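PDB 1TPY: cyclopropane mycolic acid synthase MmaA2 from Mycobacterium tuberculosis, which converts a double bond at the distal position of alpha mycolic acids into a cis-cyclopropane ring, using a methylene group from S-adenosyl-L-methionine. Local coordinates for residues 66-71 with 132-137; 161-166 with 282-287; 20-25 with 241-246. All coordinates share one frame; numbering follows the deposited sequence.

Interactions 1 and 2 are neighbouring strand pairs of one Rossmann-like sheet, and interaction 3 is a helix contact away from it. Interaction 1 pairs the central parallel strands and reaches S-adenosyl-L-homocysteine directly. Interaction 2 lies next to it, centres about 10 Å apart, where the antiparallel strand joins the same sheet; strands 132-136 and 163-171 are neighbours, and Ile-133 O and Leu-165 N, 2.9 Å apart, probably share a hydrogen bond. Interaction 3 belongs to the helical part across the chain's centre, about 27 Å from interaction 1 between centres and 33 Å from interaction 2. Its Phe-22 side chain stays about 13 Å from the bound S-adenosyl-L-homocysteine between nearest atoms.

Interaction 1 of 3, residues 66-71 with 132-137; sequences MTLLDI and RIVSIG. With SAH (S-adenosyl-L-homocysteine), chain C; 16A (cetyl-trimethyl-ammonium), chain D.
The methyl CE of Met-66 rests over one face of the Arg-132 guanidinium, displaced toward its rim and 3.6 Å from NH1. The bent end of the methionine chain crosses the arginine at a slant, while Arg-132 NE is hydrogen-bonded to the carbonyl of Leu-60. From here strands 67-71 and 132-136 run parallel as the core pair of the Rossmann-like sheet. Leu-69 stands at the centre of the ladder: its N donates to Arg-132 O in an almost straight bond (2.9 Å, 177°), and its O accepts a hydrogen bond from Val-134 N. Ile-71 N continues the series to Val-134 O.

On the face of Leu-68, Leu-68 CD1 leans across to 4.0 Å from Val-134 CG1, and that valine methyl lies 3.8 Å from Asp-70 CB. On the other face, covered by helix 147-157, Ile-71 CD1 meets Ile-133 CG2 at 3.7 Å. Past the last ladder bond, Ser-135 turns its hydroxyl anti to the backbone N (chi1 -174°), which lets OG donate to Ile-71 O at 2.9 Å.

Asp-70 OD1 accepts from a water that accepts a hydrogen bond from Ile-136 N, while Ile-136 O accepts one from the amino nitrogen of S-adenosyl-L-homocysteine at 2.8 Å. The buried carboxylate thus acts as a second-shell group, joined through water to the backbone that holds the cofactor product.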
loop_
_atom_site.group_PDB
_atom_site.type_symbol
_atom_site.label_atom_id
_atom_site.label_comp_id
_atom_site.label_asym_id
_atom_site.label_seq_id
_atom_site.Cartn_x
_atom_site.Cartn_y
_atom_site.Cartn_z
ATOM N N MET A 66 18.095 -1.910 13.950
ATOM C CA MET A 66 16.716 -2.256 14.260
ATOM C C MET A 66 16.199 -3.216 13.205
ATOM O O MET A 66 16.800 -3.372 12.136
ATOM C CB MET A 66 15.805 -1.029 14.261
ATOM C CG MET A 66 16.070 0.005 15.337
ATOM S SD MET A 66 14.730 1.219 15.368
ATOM C CE MET A 66 14.539 1.480 17.117
ATOM N N THR A 67 15.087 -3.864 13.520
ATOM C CA THR A 67 14.438 -4.762 12.588
ATOM C C THR A 67 13.134 -4.089 12.172
ATOM O O THR A 67 12.271 -3.828 13.005
ATOM C CB THR A 67 14.111 -6.128 13.229
ATOM O OG1 THR A 67 15.326 -6.855 13.455
ATOM C CG2 THR A 67 13.195 -6.939 12.319
ATOM N N LEU A 68 13.005 -3.804 10.882
ATOM C CA LEU A 68 11.804 -3.173 10.346
ATOM C C LEU A 68 10.924 -4.193 9.637
ATOM O O LEU A 68 11.389 -4.919 8.760
ATOM C CB LEU A 68 12.171 -2.067 9.348
ATOM C CG LEU A 68 10.986 -1.514 8.539
ATOM C CD1 LEU A 68 9.984 -0.851 9.474
ATOM C CD2 LEU A 68 11.492 -0.522 7.500
ATOM N N LEU A 69 9.655 -4.236 10.016
ATOM C CA LEU A 69 8.706 -5.148 9.399
ATOM C C LEU A 69 7.858 -4.364 8.399
ATOM O O LEU A 69 7.295 -3.323 8.736
ATOM C CB LEU A 69 7.783 -5.770 10.462
ATOM C CG LEU A 69 6.659 -6.670 9.925
ATOM C CD1 LEU A 69 7.272 -7.893 9.258
ATOM C CD2 LEU A 69 5.725 -7.095 11.043
ATOM N N ASP A 70 7.784 -4.851 7.168
ATOM C CA ASP A 70 6.968 -4.204 6.148
ATOM C C ASP A 70 5.808 -5.152 5.859
ATOM O O ASP A 70 5.984 -6.155 5.170
ATOM C CB ASP A 70 7.779 -3.959 4.861
ATOM C CG ASP A 70 6.952 -3.275 3.767
ATOM O OD1 ASP A 70 5.717 -3.201 3.917
ATOM O OD2 ASP A 70 7.524 -2.815 2.753
ATOM N N ILE A 71 4.631 -4.845 6.402
ATOM C CA ILE A 71 3.452 -5.679 6.189
ATOM C C ILE A 71 2.810 -5.307 4.855
ATOM O O ILE A 71 2.203 -4.241 4.718
ATOM C CB ILE A 71 2.442 -5.495 7.338
ATOM C CG1 ILE A 71 3.131 -5.826 8.670
ATOM C CG2 ILE A 71 1.210 -6.392 7.120
ATOM C CD1 ILE A 71 2.249 -5.639 9.892
ATOM N N ARG A 132 10.055 -1.720 14.406
ATOM C CA ARG A 132 9.175 -0.747 13.787
ATOM C C ARG A 132 8.384 -1.441 12.690
ATOM O O ARG A 132 8.785 -2.499 12.202
ATOM C CB ARG A 132 9.999 0.404 13.214
ATOM C CG ARG A 132 10.726 1.242 14.271
ATOM C CD ARG A 132 9.747 2.068 15.106
ATOM N NE ARG A 132 10.429 2.962 16.042
ATOM C CZ ARG A 132 10.984 2.580 17.190
ATOM N NH1 ARG A 132 10.939 1.307 17.569
ATOM N NH2 ARG A 132 11.600 3.472 17.952
ATOM N N ILE A 133 7.246 -0.864 12.324
ATOM C CA ILE A 133 6.413 -1.441 11.286
ATOM C C ILE A 133 5.971 -0.392 10.281
ATOM O O ILE A 133 5.541 0.703 10.655
ATOM C CB ILE A 133 5.128 -2.090 11.858
ATOM C CG1 ILE A 133 5.476 -3.201 12.849
ATOM C CG2 ILE A 133 4.293 -2.667 10.722
ATOM C CD1 ILE A 133 4.283 -3.658 13.671
ATOM N N VAL A 134 6.105 -0.726 9.004
ATOM C CA VAL A 134 5.646 0.151 7.946
ATOM C C VAL A 134 4.676 -0.679 7.108
ATOM O O VAL A 134 4.908 -1.863 6.852
ATOM C CB VAL A 134 6.802 0.656 7.048
ATOM C CG1 VAL A 134 7.493 -0.502 6.365
ATOM C CG2 VAL A 134 6.255 1.631 6.019
ATOM N N SER A 135 3.567 -0.072 6.725
ATOM C CA SER A 135 2.585 -0.760 5.904
ATOM C C SER A 135 1.975 0.293 5.005
ATOM O O SER A 135 1.298 1.211 5.469
ATOM C CB SER A 135 1.500 -1.412 6.761
ATOM O OG SER A 135 0.643 -2.183 5.940
ATOM N N ILE A 136 2.223 0.147 3.714
ATOM C CA ILE A 136 1.744 1.095 2.732
ATOM C C ILE A 136 0.855 0.429 1.699
ATOM O O ILE A 136 1.301 -0.448 0.961
ATOM C CB ILE A 136 2.946 1.749 2.018
ATOM C CG1 ILE A 136 3.850 2.415 3.058
ATOM C CG2 ILE A 136 2.465 2.746 0.974
ATOM C CD1 ILE A 136 5.209 2.800 2.527
ATOM N N GLY A 137 -0.408 0.847 1.654
ATOM C CA GLY A 137 -1.339 0.301 0.684
ATOM C C GLY A 137 -1.730 -1.151 0.874
ATOM O O GLY A 137 -2.214 -1.787 -0.058
HETATM N N SAH C . 3.609 -1.778 0.189
HETATM C CA SAH C . 3.894 -1.938 -1.237
HETATM C CB SAH C . 2.833 -2.823 -1.940
HETATM C CG SAH C . 1.368 -2.396 -1.847
HETATM S SD SAH C . 0.242 -3.513 -2.727
HETATM C C SAH C . 3.975 -0.578 -1.932
HETATM O O SAH C . 3.634 0.431 -1.289
HETATM O OXT SAH C . 4.362 -0.536 -3.115
HETATM C "C5'" SAH C . -0.629 -4.331 -1.365
HETATM C "C4'" SAH C . 0.312 -5.286 -0.615
HETATM O "O4'" SAH C . -0.208 -5.695 0.673
HETATM C "C3'" SAH C . 0.607 -6.574 -1.380
HETATM O "O3'" SAH C . 2.008 -6.879 -1.259
HETATM C "C2'" SAH C . -0.250 -7.597 -0.692
HETATM O "O2'" SAH C . 0.245 -8.931 -0.900
HETATM C "C1'" SAH C . -0.172 -7.129 0.725
HETATM N N9 SAH C . -1.261 -7.669 1.640
HETATM C C8 SAH C . -2.616 -7.649 1.539
HETATM N N7 SAH C . -3.278 -8.198 2.507
HETATM C C5 SAH C . -2.253 -8.637 3.352
HETATM C C6 SAH C . -2.234 -9.322 4.597
HETATM N N6 SAH C . -3.344 -9.699 5.227
HETATM N N1 SAH C . -1.013 -9.601 5.163
HETATM C C2 SAH C . 0.122 -9.222 4.530
HETATM N N3 SAH C . 0.230 -8.576 3.358
HETATM C C4 SAH C . -1.014 -8.312 2.821
HETATM C C1 16A D . -4.742 2.938 -6.892
HETATM C C2 16A D . -5.900 2.204 -6.217
HETATM C C3 16A D . -7.016 3.194 -5.844
HETATM C C4 16A D . -8.242 2.581 -5.181
HETATM C C5 16A D . -9.260 3.691 -4.875
HETATM C C6 16A D . -10.560 3.232 -4.198
HETATM C C7 16A D . -11.509 2.285 -4.974
HETATM C C8 16A D . -12.539 1.462 -4.162
HETATM C C9 16A D . -12.006 0.656 -2.953
HETATM C C10 16A D . -11.008 -0.484 -3.267
HETATM C C11 16A D . -10.133 -0.968 -2.084
HETATM C C12 16A D . -8.877 -1.760 -2.478
HETATM C C13 16A D . -7.609 -0.900 -2.410
HETATM C C14 16A D . -6.384 -1.671 -2.896
HETATM C C15 16A D . -5.239 -0.656 -3.045
HETATM C C16 16A D . -4.036 -1.382 -3.682
HETATM N N1 16A D . -2.689 -0.773 -4.061
HETATM C C17 16A D . -1.670 -1.395 -4.676
HETATM C C18 16A D . -2.882 0.479 -4.890
HETATM C C19 16A D . -2.012 -0.289 -2.798
HETATM O O HOH W 1 3.541 -2.134 2.893
#

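Interaction 2 of 3, residues 161-166 with 282-287; sequences DGVLLL and QFTLAK
The antiparallel strand 278-286 is added to the parallel core of this methyltransferase sheet at strand 163-171, with strand 221-227 on its far side, the arrangement expected of the class I methyltransferase fold. Five backbone bonds carry the pairing. Leu-164 and Leu-285 form one hydrogen-bonded pair, with Leu-164 N 2.7 Å from Leu-285 O. Leu-166 and Phe-283 form the next. Lys-287 N closes the ladder on Gly-162 O.

Leu-164 and Leu-285 lie side by side and point the same way, CD2 of the first touching CD1 of the second at 3.6 Å. That Leu-285 methyl also reaches Leu-166 CB, so one branch bridges two residues of the opposing strand. Phe-283 CG sits beside its own backbone N (chi1 -62°), and this turn brings the ring edge to Leu-166 O, in plane and 3.4 Å from CD1. Helix 208-218 covers this face through Val-211 and Ser-215. On the reverse face Leu-165 CD2 slants past Thr-284 OG1 at 3.7 Å, and Val-163 CG1 approaches Thr-284 CG2 at 4.1 Å.

Near the chain terminus Gly-162 O takes a second donor, a water at 2.9 Å, while Lys-287 NZ is hydrogen-bonded to the carbonyls of His-155 and Leu-158. The chemistry is therefore divided: the facing amides and carbonyls satisfy one another, while the alternate ones pair with strands 132-136 and 221-227; leucine and phenylalanine carbons fill the helix-covered face, and the final lysine ties the end of the chain to the C-terminal end of helix 147-157.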
loop_
_atom_site.group_PDB
_atom_site.type_symbol
_atom_site.label_atom_id
_atom_site.label_comp_id
_atom_site.label_asym_id
_atom_site.label_seq_id
_atom_site.Cartn_x
_atom_site.Cartn_y
_atom_site.Cartn_z
ATOM N N ASP A 161 8.049 1.242 23.077
ATOM C CA ASP A 161 8.092 2.581 22.489
ATOM C C ASP A 161 8.094 2.453 20.971
ATOM O O ASP A 161 8.624 3.309 20.266
ATOM C CB ASP A 161 9.369 3.284 22.920
ATOM C CG ASP A 161 10.594 2.629 22.342
ATOM O OD1 ASP A 161 10.627 1.379 22.318
ATOM O OD2 ASP A 161 11.517 3.353 21.912
ATOM N N GLY A 162 7.507 1.369 20.477
ATOM C CA GLY A 162 7.472 1.142 19.046
ATOM C C GLY A 162 6.546 2.083 18.307
ATOM O O GLY A 162 5.682 2.721 18.901
ATOM N N VAL A 163 6.739 2.173 16.998
ATOM C CA VAL A 163 5.910 3.031 16.173
ATOM C C VAL A 163 5.445 2.270 14.940
ATOM O O VAL A 163 6.145 1.406 14.438
ATOM C CB VAL A 163 6.680 4.292 15.728
ATOM C CG1 VAL A 163 5.754 5.212 14.938
ATOM C CG2 VAL A 163 7.226 5.019 16.937
ATOM N N LEU A 164 4.251 2.601 14.469
ATOM C CA LEU A 164 3.671 1.972 13.290
ATOM C C LEU A 164 3.299 3.065 12.310
ATOM O O LEU A 164 2.593 4.011 12.670
ATOM C CB LEU A 164 2.405 1.191 13.667
ATOM C CG LEU A 164 1.343 0.984 12.567
ATOM C CD1 LEU A 164 1.867 0.054 11.477
ATOM C CD2 LEU A 164 0.087 0.409 13.180
ATOM N N LEU A 165 3.800 2.962 11.084
ATOM C CA LEU A 165 3.445 3.940 10.072
ATOM C C LEU A 165 2.448 3.231 9.177
ATOM O O LEU A 165 2.813 2.367 8.383
ATOM C CB LEU A 165 4.662 4.386 9.261
ATOM C CG LEU A 165 4.391 5.508 8.250
ATOM C CD1 LEU A 165 3.558 4.995 7.079
ATOM C CD2 LEU A 165 3.679 6.663 8.949
ATOM N N LEU A 166 1.181 3.591 9.334
ATOM C CA LEU A 166 0.108 2.998 8.562
ATOM C C LEU A 166 -0.315 3.943 7.452
ATOM O O LEU A 166 -0.973 4.950 7.698
ATOM C CB LEU A 166 -1.090 2.706 9.465
ATOM C CG LEU A 166 -2.145 1.704 8.982
ATOM C CD1 LEU A 166 -3.463 2.033 9.657
ATOM C CD2 LEU A 166 -2.312 1.761 7.492
ATOM N N GLN A 282 -1.388 8.944 5.840
ATOM C CA GLN A 282 -0.298 8.297 6.551
ATOM C C GLN A 282 -0.556 8.535 8.041
ATOM O O GLN A 282 -0.563 9.678 8.516
ATOM C CB GLN A 282 1.068 8.870 6.146
ATOM C CG GLN A 282 1.538 8.391 4.780
ATOM C CD GLN A 282 3.024 8.579 4.550
ATOM O OE1 GLN A 282 3.585 8.053 3.586
ATOM N NE2 GLN A 282 3.670 9.326 5.430
ATOM N N PHE A 283 -0.798 7.448 8.765
ATOM C CA PHE A 283 -1.059 7.533 10.196
ATOM C C PHE A 283 0.161 7.112 10.999
ATOM O O PHE A 283 0.604 5.961 10.920
ATOM C CB PHE A 283 -2.218 6.633 10.595
ATOM C CG PHE A 283 -3.527 6.979 9.946
ATOM C CD1 PHE A 283 -3.830 6.516 8.675
ATOM C CD2 PHE A 283 -4.479 7.726 10.633
ATOM C CE1 PHE A 283 -5.068 6.783 8.093
ATOM C CE2 PHE A 283 -5.721 8.001 10.060
ATOM C CZ PHE A 283 -6.014 7.527 8.787
ATOM N N THR A 284 0.705 8.042 11.771
ATOM C CA THR A 284 1.856 7.735 12.600
ATOM C C THR A 284 1.291 7.309 13.945
ATOM O O THR A 284 0.817 8.142 14.713
ATOM C CB THR A 284 2.767 8.964 12.772
ATOM O OG1 THR A 284 3.238 9.385 11.486
ATOM C CG2 THR A 284 3.966 8.620 13.647
ATOM N N LEU A 285 1.329 6.002 14.203
ATOM C CA LEU A 285 0.797 5.416 15.430
ATOM C C LEU A 285 1.893 4.955 16.385
ATOM O O LEU A 285 2.694 4.071 16.058
ATOM C CB LEU A 285 -0.106 4.236 15.072
ATOM C CG LEU A 285 -1.267 4.615 14.150
ATOM C CD1 LEU A 285 -1.875 3.375 13.527
ATOM C CD2 LEU A 285 -2.303 5.392 14.944
ATOM N N ALA A 286 1.905 5.541 17.578
ATOM C CA ALA A 286 2.906 5.219 18.588
ATOM C C ALA A 286 2.297 4.483 19.777
ATOM O O ALA A 286 1.199 4.811 20.229
ATOM C CB ALA A 286 3.588 6.506 19.057
ATOM N N LYS A 287 3.015 3.484 20.283
ATOM C CA LYS A 287 2.538 2.713 21.425
ATOM C C LYS A 287 2.596 3.550 22.697
ATOM O O LYS A 287 3.595 4.218 22.946
ATOM C CB LYS A 287 3.380 1.446 21.611
ATOM C CG LYS A 287 3.113 0.368 20.582
ATOM C CD LYS A 287 3.794 -0.943 20.950
ATOM C CE LYS A 287 3.259 -1.513 22.250
ATOM N NZ LYS A 287 4.002 -2.738 22.654
HETATM O O HOH W 2 6.021 4.924 20.690
#

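Interaction 3 of 3, residues 20-25 with 241-246; sequences DDFFRL and EALQEH
Leu-25 of segment 20-25 meets the end of helix 229-245 with both its side chain and its carbonyl. Its CB lies 4.1 Å from CB of His-246, the junction residue at the N-cap position of helix 247-253. CG stands anti to the carbonyl carbon (chi1 -63°), and from it the two methyls part. CD2 runs obliquely along the histidine, 3.8 Å from His-246 CD2 and also near its CB. CD1 heads toward Leu-243 of helix 229-245, a looser approach of 4.5 Å to Leu-243 CD1.

The carbonyl of Leu-25 meets the imidazole differently. Its O sits over one face of the His-246 ring, offset toward the rim and 3.3 Å from ND1, but the angle is too poor for a hydrogen bond. The N-H of ND1 is used instead on Ala-242 O, 2.7 Å away and close to the ring plane. That bond back to the last turn of helix 229-245 helps fix the ring's rotation and presents its face to Leu-25 O. Ala-242 CB lies 3.8 Å from Leu-25 O.

Phe-22 CG is anti to the backbone N (chi1 -175°), which carries the ring across to Leu-243, where CZ comes within 4.1 Å of CD1.

The surrounding helices extend this packing: Ala-250 of helix 247-253 touches Phe-22, Leu-25 and Leu-243, while Tyr-262 of helix 256-275 meets the Phe-22 ring edge-to-face and also packs on Leu-243. The contact thus joins the early helix 20-24 to three consecutive helices, 229-245, 247-253 and 256-275, that precede the strand 278-286.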
loop_
_atom_site.group_PDB
_atom_site.type_symbol
_atom_site.label_atom_id
_atom_site.label_comp_id
_atom_site.label_asym_id
_atom_site.label_seq_id
_atom_site.Cartn_x
_atom_site.Cartn_y
_atom_site.Cartn_z
ATOM N N ASP A 20 4.223 -9.889 -13.360
ATOM C CA ASP A 20 5.184 -8.838 -13.055
ATOM C C ASP A 20 5.494 -8.033 -14.304
ATOM O O ASP A 20 5.699 -6.819 -14.247
ATOM C CB ASP A 20 6.466 -9.446 -12.492
ATOM C CG ASP A 20 6.359 -9.740 -11.017
ATOM O OD1 ASP A 20 5.225 -9.702 -10.487
ATOM O OD2 ASP A 20 7.401 -10.013 -10.388
ATOM N N ASP A 21 5.531 -8.719 -15.439
ATOM C CA ASP A 21 5.802 -8.064 -16.707
ATOM C C ASP A 21 4.712 -7.039 -17.007
ATOM O O ASP A 21 4.991 -5.959 -17.516
ATOM C CB ASP A 21 5.863 -9.106 -17.827
ATOM C CG ASP A 21 7.143 -9.916 -17.796
ATOM O OD1 ASP A 21 7.148 -11.040 -18.337
ATOM O OD2 ASP A 21 8.150 -9.424 -17.242
ATOM N N PHE A 22 3.471 -7.383 -16.681
ATOM C CA PHE A 22 2.352 -6.479 -16.925
ATOM C C PHE A 22 2.465 -5.239 -16.053
ATOM O O PHE A 22 2.329 -4.115 -16.539
ATOM C CB PHE A 22 1.017 -7.172 -16.649
ATOM C CG PHE A 22 -0.178 -6.334 -17.000
ATOM C CD1 PHE A 22 -0.581 -6.192 -18.326
ATOM C CD2 PHE A 22 -0.876 -5.642 -16.011
ATOM C CE1 PHE A 22 -1.660 -5.371 -18.662
ATOM C CE2 PHE A 22 -1.955 -4.818 -16.341
ATOM C CZ PHE A 22 -2.344 -4.684 -17.670
ATOM N N PHE A 23 2.716 -5.441 -14.762
ATOM C CA PHE A 23 2.844 -4.317 -13.844
ATOM C C PHE A 23 4.034 -3.443 -14.198
ATOM O O PHE A 23 3.988 -2.226 -14.018
ATOM C CB PHE A 23 2.961 -4.808 -12.395
ATOM C CG PHE A 23 1.655 -5.277 -11.812
ATOM C CD1 PHE A 23 1.450 -6.617 -11.514
ATOM C CD2 PHE A 23 0.615 -4.373 -11.593
ATOM C CE1 PHE A 23 0.230 -7.056 -11.014
ATOM C CE2 PHE A 23 -0.611 -4.802 -11.092
ATOM C CZ PHE A 23 -0.804 -6.150 -10.803
ATOM N N ARG A 24 5.096 -4.054 -14.715
ATOM C CA ARG A 24 6.281 -3.288 -15.084
ATOM C C ARG A 24 5.984 -2.297 -16.206
ATOM O O ARG A 24 6.723 -1.342 -16.411
ATOM C CB ARG A 24 7.419 -4.224 -15.505
ATOM C CG ARG A 24 8.578 -4.265 -14.511
ATOM C CD ARG A 24 9.805 -4.963 -15.097
ATOM N NE ARG A 24 9.636 -6.410 -15.176
ATOM C CZ ARG A 24 9.610 -7.221 -14.121
ATOM N NH1 ARG A 24 9.737 -6.728 -12.896
ATOM N NH2 ARG A 24 9.462 -8.529 -14.291
ATOM N N LEU A 25 4.896 -2.531 -16.930
ATOM C CA LEU A 25 4.500 -1.653 -18.029
ATOM C C LEU A 25 4.074 -0.265 -17.565
ATOM O O LEU A 25 4.229 0.704 -18.304
ATOM C CB LEU A 25 3.345 -2.265 -18.824
ATOM C CG LEU A 25 3.566 -3.594 -19.550
ATOM C CD1 LEU A 25 2.280 -3.982 -20.266
ATOM C CD2 LEU A 25 4.723 -3.472 -20.547
ATOM N N GLU A 241 -1.249 6.658 -17.927
ATOM C CA GLU A 241 -0.540 7.098 -19.121
ATOM C C GLU A 241 0.538 6.111 -19.557
ATOM O O GLU A 241 0.677 5.818 -20.746
ATOM C CB GLU A 241 0.081 8.471 -18.865
ATOM C CG GLU A 241 0.983 8.986 -19.971
ATOM C CD GLU A 241 1.425 10.424 -19.725
ATOM O OE1 GLU A 241 1.966 10.710 -18.634
ATOM O OE2 GLU A 241 1.228 11.269 -20.623
ATOM N N ALA A 242 1.303 5.597 -18.599
ATOM C CA ALA A 242 2.356 4.647 -18.930
ATOM C C ALA A 242 1.743 3.398 -19.543
ATOM O O ALA A 242 2.208 2.916 -20.581
ATOM C CB ALA A 242 3.153 4.288 -17.687
ATOM N N LEU A 243 0.702 2.869 -18.904
ATOM C CA LEU A 243 0.051 1.671 -19.422
ATOM C C LEU A 243 -0.442 1.942 -20.835
ATOM O O LEU A 243 -0.229 1.140 -21.741
ATOM C CB LEU A 243 -1.131 1.260 -18.540
ATOM C CG LEU A 243 -1.941 0.050 -19.024
ATOM C CD1 LEU A 243 -1.014 -1.145 -19.291
ATOM C CD2 LEU A 243 -2.977 -0.310 -17.974
ATOM N N GLN A 244 -1.094 3.085 -21.015
ATOM C CA GLN A 244 -1.620 3.455 -22.322
ATOM C C GLN A 244 -0.487 3.519 -23.335
ATOM O O GLN A 244 -0.632 3.073 -24.472
ATOM C CB GLN A 244 -2.331 4.806 -22.248
ATOM C CG GLN A 244 -3.105 5.154 -23.503
ATOM C CD GLN A 244 -3.990 6.354 -23.296
ATOM O OE1 GLN A 244 -3.519 7.494 -23.251
ATOM N NE2 GLN A 244 -5.281 6.108 -23.143
ATOM N N GLU A 245 0.648 4.069 -22.922
ATOM C CA GLU A 245 1.789 4.142 -23.817
ATOM C C GLU A 245 2.271 2.737 -24.185
ATOM O O GLU A 245 2.929 2.551 -25.209
ATOM C CB GLU A 245 2.920 4.942 -23.176
ATOM C CG GLU A 245 2.670 6.443 -23.133
ATOM C CD GLU A 245 2.329 7.014 -24.500
ATOM O OE1 GLU A 245 1.144 6.960 -24.901
ATOM O OE2 GLU A 245 3.250 7.507 -25.182
ATOM N N HIS A 246 1.926 1.754 -23.352
ATOM C CA HIS A 246 2.308 0.363 -23.583
ATOM C C HIS A 246 1.121 -0.510 -23.980
ATOM O O HIS A 246 1.129 -1.723 -23.742
ATOM C CB HIS A 246 2.957 -0.231 -22.326
ATOM C CG HIS A 246 4.281 0.376 -21.987
ATOM N ND1 HIS A 246 4.405 1.650 -21.478
ATOM C CD2 HIS A 246 5.542 -0.097 -22.133
ATOM C CE1 HIS A 246 5.687 1.938 -21.327
ATOM N NE2 HIS A 246 6.397 0.895 -21.718
#